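Local coordinates for protein interleukin-20 receptor subunit beta (PDB 6DF3) that pairs with IL20RA in a cell-surface receptor for IL19, IL20 and IL24, and with IL22RA1 in one for IL20 and IL24, at residues G38-S42 / L43-H47; C63-T66 / D67-A71; T173-K176 / A177-R180. The protein carries 1 engineered substitution. All coordinates share one frame; numbering follows the deposited sequence.

Contact 1: residues G38-S42 / L43-H47; sequences GEYES and LYTSH
Y40 and Y44, one helical turn apart on the short helix 39-44, meet through their rings: CD1 of Y40 comes within 3.5 Å of CD1 of Y44, and CB of Y44 sits over a face of the Y40 ring. The two planes are nearly parallel, 21° apart, but slid so far that the rings barely overlap. Y40 turns its CG away from its own backbone N (chi1 176°), which brings the ring alongside the next turn. The backbone beneath is satisfied in helical fashion: Y44 N gives its hydrogen to Y40 O at 2.8 Å, and L43 N reaches E39 O at 3.0 Å. L43 and E39 lie side by side, CD1 of L43 3.7 Å from CG of E39; the apolar branch can lean on the methylene part of the glutamate. E41 folds back at chi2 (86°), and its OE1 takes a weak bond from G38 N at the helix start, 2.9 Å away, while OE2 is held by polar side chains of the chain of another protein. That chain also offers its backbone to Y40 OH; within the receptor itself, S42 OG is hydrogen-bonded to ND2 of N76. T45 OG1, by contrast, is buried 3.4 Å from CA of E41 with no polar partner in the model. Y40 OH and E41 OE2 thus bond to the other protein, consistent with a recognition surface to which Y44 adds apolar packing.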
loop_
_atom_site.group_PDB
_atom_site.type_symbol
_atom_site.label_atom_id
_atom_site.label_comp_id
_atom_site.label_asym_id
_atom_site.label_seq_id
_atom_site.Cartn_x
_atom_site.Cartn_y
_atom_site.Cartn_z
ATOM N N GLY C 38 -11.510 -3.538 -16.844
ATOM C CA GLY C 38 -12.085 -2.647 -15.822
ATOM C C GLY C 38 -12.860 -1.607 -16.567
ATOM O O GLY C 38 -12.845 -1.574 -17.802
ATOM N N GLU C 39 -13.531 -0.758 -15.832
ATOM C CA GLU C 39 -14.223 0.378 -16.400
ATOM C C GLU C 39 -13.307 1.314 -17.210
ATOM O O GLU C 39 -13.759 1.951 -18.157
ATOM C CB GLU C 39 -14.860 1.182 -15.281
ATOM C CG GLU C 39 -15.757 2.267 -15.799
ATOM C CD GLU C 39 -16.413 3.121 -14.695
ATOM O OE1 GLU C 39 -15.938 3.144 -13.522
ATOM O OE2 GLU C 39 -17.455 3.755 -15.009
ATOM N N TYR C 40 -12.060 1.509 -16.769
ATOM C CA TYR C 40 -11.185 2.252 -17.554
ATOM C C TYR C 40 -11.186 1.660 -19.020
ATOM O O TYR C 40 -11.433 2.380 -19.987
ATOM C CB TYR C 40 -9.754 2.220 -17.035
ATOM C CG TYR C 40 -8.820 2.970 -17.982
ATOM C CD1 TYR C 40 -8.934 4.338 -18.171
ATOM C CD2 TYR C 40 -7.903 2.304 -18.740
ATOM C CE1 TYR C 40 -8.093 5.055 -19.025
ATOM C CE2 TYR C 40 -7.061 2.994 -19.640
ATOM C CZ TYR C 40 -7.185 4.356 -19.787
ATOM O OH TYR C 40 -6.351 4.984 -20.627
ATOM N N GLU C 41 -10.898 0.372 -19.166
ATOM C CA GLU C 41 -10.714 -0.184 -20.481
ATOM C C GLU C 41 -12.045 -0.150 -21.273
ATOM O O GLU C 41 -12.098 0.215 -22.448
ATOM C CB GLU C 41 -10.117 -1.558 -20.386
ATOM C CG GLU C 41 -8.660 -1.560 -19.869
ATOM C CD GLU C 41 -8.479 -1.565 -18.355
ATOM O OE1 GLU C 41 -9.492 -1.607 -17.602
ATOM O OE2 GLU C 41 -7.339 -1.360 -17.929
ATOM N N SER C 42 -13.118 -0.410 -20.546
ATOM C CA SER C 42 -14.461 -0.369 -21.009
ATOM C C SER C 42 -14.785 0.974 -21.684
ATOM O O SER C 42 -15.313 0.992 -22.769
ATOM C CB SER C 42 -15.379 -0.604 -19.827
ATOM O OG SER C 42 -16.558 -1.147 -20.298
ATOM N N LEU C 43 -14.443 2.077 -21.041
ATOM C CA LEU C 43 -14.677 3.439 -21.551
ATOM C C LEU C 43 -13.588 4.063 -22.450
ATOM O O LEU C 43 -13.892 4.945 -23.204
ATOM C CB LEU C 43 -14.858 4.413 -20.377
ATOM C CG LEU C 43 -16.067 4.222 -19.481
ATOM C CD1 LEU C 43 -15.956 5.048 -18.217
ATOM C CD2 LEU C 43 -17.365 4.604 -20.212
ATOM N N TYR C 44 -12.329 3.702 -22.334
ATOM C CA TYR C 44 -11.318 4.463 -23.035
ATOM C C TYR C 44 -10.552 3.588 -24.044
ATOM O O TYR C 44 -9.883 4.132 -24.877
ATOM C CB TYR C 44 -10.287 5.094 -22.045
ATOM C CG TYR C 44 -10.715 6.260 -21.106
ATOM C CD1 TYR C 44 -11.420 6.009 -19.934
ATOM C CD2 TYR C 44 -10.350 7.558 -21.351
ATOM C CE1 TYR C 44 -11.810 7.027 -19.067
ATOM C CE2 TYR C 44 -10.760 8.594 -20.491
ATOM C CZ TYR C 44 -11.481 8.292 -19.332
ATOM O OH TYR C 44 -11.853 9.256 -18.383
ATOM N N THR C 45 -10.577 2.254 -23.908
ATOM C CA THR C 45 -9.810 1.333 -24.738
ATOM C C THR C 45 -10.680 0.064 -24.876
ATOM O O THR C 45 -10.277 -1.051 -24.477
ATOM C CB THR C 45 -8.383 1.001 -24.169
ATOM O OG1 THR C 45 -8.390 0.329 -22.881
ATOM C CG2 THR C 45 -7.581 2.203 -24.023
ATOM N N SER C 46 -11.893 0.228 -25.415
ATOM C CA SER C 46 -12.898 -0.822 -25.342
ATOM C C SER C 46 -12.547 -2.091 -26.102
ATOM O O SER C 46 -13.131 -3.154 -25.852
ATOM C CB SER C 46 -14.272 -0.290 -25.762
ATOM O OG SER C 46 -14.293 0.205 -27.113
ATOM N N HIS C 47 -11.521 -2.010 -26.944
ATOM C CA HIS C 47 -11.090 -3.135 -27.731
ATOM C C HIS C 47 -10.050 -3.974 -27.034
ATOM O O HIS C 47 -9.556 -4.986 -27.578
ATOM C CB HIS C 47 -10.617 -2.600 -29.104
ATOM C CG HIS C 47 -9.422 -1.686 -29.002
ATOM N ND1 HIS C 47 -9.499 -0.420 -28.440
ATOM C CD2 HIS C 47 -8.114 -1.889 -29.305
ATOM C CE1 HIS C 47 -8.298 0.125 -28.439
ATOM N NE2 HIS C 47 -7.443 -0.730 -28.984
#

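Contact 2: residues C63-T66 / D67-A71; sequences CDVT and DDITA
V65 O is gripped by two backbone N-H groups of the following turn, D68 N at 3.0 Å and I69 N at 3.3 Å. They come from different directions: I69 N lies almost in line with the C=O bond, whereas D68 N stands well above the carbonyl plane. T66 O adds a weak second acceptor for I69 N. Two waters tie D64 O to the same turn. One gives a hydrogen to D64 O and accepts from D67 N at 2.8 Å; the other donates both to D64 O and to OD2 of D68, the latter bond being 2.7 Å long. D68 crosses V65 at about a right angle, its OD2 lying 3.7 Å from CB of V65. An aspartate suits this place because its two oxygens can serve several donors: OD2 also bonds S52, while OD1 takes the backbone N of S53 and a salt bridge to a basic side chain of the chain of another protein. On the apolar side, CG1 of I69 packs against CG2 of V65 at 4.1 Å, and both side chains touch H16 of strand 15-19. D64 OD1 receives T66 N at 2.9 Å, and this bond from the backbone two residues on defines an Asx turn. The turn lies on the path from strand 62-64 to strand 74-83 of the opposing sheet, a connection between sheets as expected of a fibronectin type III sandwich.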
loop_
_atom_site.group_PDB
_atom_site.type_symbol
_atom_site.label_atom_id
_atom_site.label_comp_id
_atom_site.label_asym_id
_atom_site.label_seq_id
_atom_site.Cartn_x
_atom_site.Cartn_y
_atom_site.Cartn_z
ATOM N N CYS C 63 -13.307 -19.744 -12.175
ATOM C CA CYS C 63 -12.050 -19.001 -12.095
ATOM C C CYS C 63 -12.139 -18.022 -10.946
ATOM O O CYS C 63 -13.018 -17.155 -10.930
ATOM C CB CYS C 63 -11.819 -18.181 -13.364
ATOM S SG CYS C 63 -10.259 -17.182 -13.402
ATOM N N ASP C 64 -11.207 -18.134 -10.014
ATOM C CA ASP C 64 -10.983 -17.121 -9.037
ATOM C C ASP C 64 -10.308 -15.855 -9.654
ATOM O O ASP C 64 -9.086 -15.812 -9.802
ATOM C CB ASP C 64 -10.166 -17.694 -7.876
ATOM C CG ASP C 64 -10.115 -16.759 -6.699
ATOM O OD1 ASP C 64 -10.411 -15.552 -6.895
ATOM O OD2 ASP C 64 -9.800 -17.216 -5.572
ATOM N N VAL C 65 -11.096 -14.803 -9.927
ATOM C CA VAL C 65 -10.620 -13.578 -10.529
ATOM C C VAL C 65 -10.328 -12.522 -9.468
ATOM O O VAL C 65 -10.247 -11.341 -9.741
ATOM C CB VAL C 65 -11.657 -13.004 -11.551
ATOM C CG1 VAL C 65 -11.983 -14.022 -12.639
ATOM C CG2 VAL C 65 -12.967 -12.637 -10.916
ATOM N N THR C 66 -10.220 -12.928 -8.222
ATOM C CA THR C 66 -9.966 -11.982 -7.143
ATOM C C THR C 66 -8.796 -11.052 -7.452
ATOM O O THR C 66 -8.902 -9.858 -7.301
ATOM C CB THR C 66 -9.747 -12.757 -5.850
ATOM O OG1 THR C 66 -10.932 -13.568 -5.565
ATOM C CG2 THR C 66 -9.391 -11.787 -4.668
ATOM N N ASP C 67 -7.695 -11.616 -7.886
ATOM C CA ASP C 67 -6.490 -10.842 -8.155
ATOM C C ASP C 67 -6.553 -9.921 -9.376
ATOM O O ASP C 67 -5.750 -9.050 -9.455
ATOM C CB ASP C 67 -5.290 -11.742 -8.249
ATOM C CG ASP C 67 -5.028 -12.481 -6.949
ATOM O OD1 ASP C 67 -5.557 -12.127 -5.846
ATOM O OD2 ASP C 67 -4.359 -13.476 -7.079
ATOM N N ASP C 68 -7.552 -10.076 -10.241
ATOM C CA ASP C 68 -7.741 -9.210 -11.364
ATOM C C ASP C 68 -8.649 -8.032 -11.033
ATOM O O ASP C 68 -8.606 -7.044 -11.693
ATOM C CB ASP C 68 -8.409 -9.996 -12.485
ATOM C CG ASP C 68 -7.653 -11.287 -12.834
ATOM O OD1 ASP C 68 -6.413 -11.252 -13.053
ATOM O OD2 ASP C 68 -8.298 -12.364 -12.908
ATOM N N ILE C 69 -9.556 -8.171 -10.062
ATOM C CA ILE C 69 -10.447 -7.088 -9.713
ATOM C C ILE C 69 -9.727 -6.230 -8.672
ATOM O O ILE C 69 -9.608 -6.664 -7.518
ATOM C CB ILE C 69 -11.793 -7.630 -9.150
ATOM C CG1 ILE C 69 -12.464 -8.679 -10.077
ATOM C CG2 ILE C 69 -12.766 -6.494 -8.914
ATOM C CD1 ILE C 69 -12.471 -8.356 -11.514
ATOM N N THR C 70 -9.214 -5.044 -9.055
ATOM C CA THR C 70 -8.270 -4.312 -8.176
ATOM C C THR C 70 -8.660 -2.881 -7.975
ATOM O O THR C 70 -7.902 -2.044 -7.377
ATOM C CB THR C 70 -6.854 -4.332 -8.771
ATOM O OG1 THR C 70 -6.942 -3.942 -10.090
ATOM C CG2 THR C 70 -6.229 -5.729 -8.774
ATOM N N ALA C 71 -9.881 -2.591 -8.387
ATOM C CA ALA C 71 -10.496 -1.334 -8.099
ATOM C C ALA C 71 -12.031 -1.501 -7.845
ATOM O O ALA C 71 -12.708 -2.378 -8.405
ATOM C CB ALA C 71 -10.239 -0.397 -9.245
HETATM O O HOH W 1 -7.541 -14.357 -8.371
HETATM O O HOH W 2 -7.444 -14.851 -12.113
#

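Contact 3: residues T173-K176 / A177-R180; sequences TFVK and AIGR
F174 lays CD1 and CE1 of its ring obliquely against the backbone of G179 and R180, with CD1 3.4 Å from R180 O and CE1 4.0 Å from G179 C. With CG swung away from the backbone N (chi1 176°), the ring reaches across to the returning chain and also meets the ring of Y181. Cutting F174 back to alanine is likely to leave the Y181 ring without its aromatic neighbour and open a gap beside G179 and R180. R180 O itself accepts V175 N at 3.0 Å, nearly in line with its C=O bond. V175 O in turn receives two donors, I178 N at 3.1 Å from above the carbonyl plane and G179 N at 2.9 Å almost end on. G179 and R180 thus both face V175, a G1 beta bulge, and the positive phi of G179 (80°) explains why a glycine is suited to it. V175 CG1 and I178 CG1 are only 3.5 Å apart, tighter than usual for two carbons; both residues are buried, which suits apolar branched side chains. The bend closes the hairpin between strands 167-175 and 180-189 of the second fibronectin type III domain. F174 also bonds through its backbone to E130 on the other neighbouring strand, 130-137. A177 O bonds T72 of the first domain, and R180 NH1 reaches the backbone oxygens of T102 and the engineered Q100, so the hairpin's tip lies against the interdomain region.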
loop_
_atom_site.group_PDB
_atom_site.type_symbol
_atom_site.label_atom_id
_atom_site.label_comp_id
_atom_site.label_asym_id
_atom_site.label_seq_id
_atom_site.Cartn_x
_atom_site.Cartn_y
_atom_site.Cartn_z
ATOM N N THR C 173 -17.539 -6.816 10.582
ATOM C CA THR C 173 -16.431 -6.769 9.677
ATOM C C THR C 173 -16.561 -5.372 8.973
ATOM O O THR C 173 -17.675 -4.820 8.912
ATOM C CB THR C 173 -16.638 -7.987 8.771
ATOM O OG1 THR C 173 -15.546 -8.920 8.832
ATOM C CG2 THR C 173 -16.992 -7.562 7.428
ATOM N N PHE C 174 -15.442 -4.791 8.510
ATOM C CA PHE C 174 -15.408 -3.492 7.763
ATOM C C PHE C 174 -14.366 -3.561 6.653
ATOM O O PHE C 174 -13.280 -4.031 6.908
ATOM C CB PHE C 174 -15.041 -2.280 8.634
ATOM C CG PHE C 174 -14.915 -0.991 7.852
ATOM C CD1 PHE C 174 -16.040 -0.365 7.302
ATOM C CD2 PHE C 174 -13.668 -0.408 7.630
ATOM C CE1 PHE C 174 -15.934 0.826 6.558
ATOM C CE2 PHE C 174 -13.545 0.787 6.894
ATOM C CZ PHE C 174 -14.674 1.414 6.352
ATOM N N VAL C 175 -14.733 -3.070 5.459
ATOM C CA VAL C 175 -13.985 -3.223 4.203
ATOM C C VAL C 175 -13.794 -1.808 3.597
ATOM O O VAL C 175 -14.713 -1.247 2.914
ATOM C CB VAL C 175 -14.742 -4.192 3.213
ATOM C CG1 VAL C 175 -14.041 -4.279 1.849
ATOM C CG2 VAL C 175 -14.822 -5.611 3.778
ATOM N N LYS C 176 -12.629 -1.184 3.906
ATOM C CA LYS C 176 -12.322 0.184 3.448
ATOM C C LYS C 176 -12.533 0.384 1.919
ATOM O O LYS C 176 -13.142 1.364 1.516
ATOM C CB LYS C 176 -10.908 0.538 3.839
ATOM C CG LYS C 176 -10.596 2.015 3.674
ATOM C CD LYS C 176 -9.218 2.365 4.206
ATOM C CE LYS C 176 -9.212 2.373 5.726
ATOM N NZ LYS C 176 -7.882 2.853 6.178
ATOM N N ALA C 177 -12.109 -0.578 1.089
ATOM C CA ALA C 177 -12.238 -0.474 -0.358
ATOM C C ALA C 177 -13.651 -0.242 -0.918
ATOM O O ALA C 177 -13.776 0.264 -2.052
ATOM C CB ALA C 177 -11.680 -1.680 -1.027
ATOM N N ILE C 178 -14.682 -0.629 -0.139
ATOM C CA ILE C 178 -16.088 -0.482 -0.555
ATOM C C ILE C 178 -16.964 0.330 0.413
ATOM O O ILE C 178 -18.086 0.703 0.056
ATOM C CB ILE C 178 -16.675 -1.891 -0.851
ATOM C CG1 ILE C 178 -16.809 -2.730 0.417
ATOM C CG2 ILE C 178 -15.751 -2.636 -1.815
ATOM C CD1 ILE C 178 -17.177 -4.181 0.163
ATOM N N GLY C 179 -16.452 0.629 1.610
ATOM C CA GLY C 179 -17.132 1.517 2.523
ATOM C C GLY C 179 -18.249 0.828 3.286
ATOM O O GLY C 179 -19.147 1.489 3.796
ATOM N N ARG C 180 -18.154 -0.493 3.425
ATOM C CA ARG C 180 -19.253 -1.318 3.927
ATOM C C ARG C 180 -18.792 -2.119 5.124
ATOM O O ARG C 180 -17.637 -2.506 5.183
ATOM C CB ARG C 180 -19.823 -2.237 2.835
ATOM C CG ARG C 180 -20.630 -1.476 1.780
ATOM C CD ARG C 180 -21.186 -2.423 0.695
ATOM N NE ARG C 180 -21.798 -3.598 1.327
ATOM C CZ ARG C 180 -21.740 -4.872 0.927
ATOM N NH1 ARG C 180 -21.075 -5.262 -0.160
ATOM N NH2 ARG C 180 -22.358 -5.779 1.664
#

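The three contacts follow one another along the chain without interleaving. Contacts 1 and 2 belong to the first fibronectin type III domain, with centres about 16 Å apart: helix 39-44 follows strand 31-37 of the four-stranded sheet, whereas residues 63-71 leave the three-stranded sheet toward strand 74-83. Contact 3 is the hairpin turn between strands 167-175 and 180-189 of the second domain. It lies about 17 Å from contact 2 and about 25 Å from contact 1, centre to centre, and comes within about 6 Å of contact 2 at the nearest atoms. Each contact has residues within reach of the chain of another protein, contact 3 only lightly through K176, consistent with turns of both domains contributing to recognition.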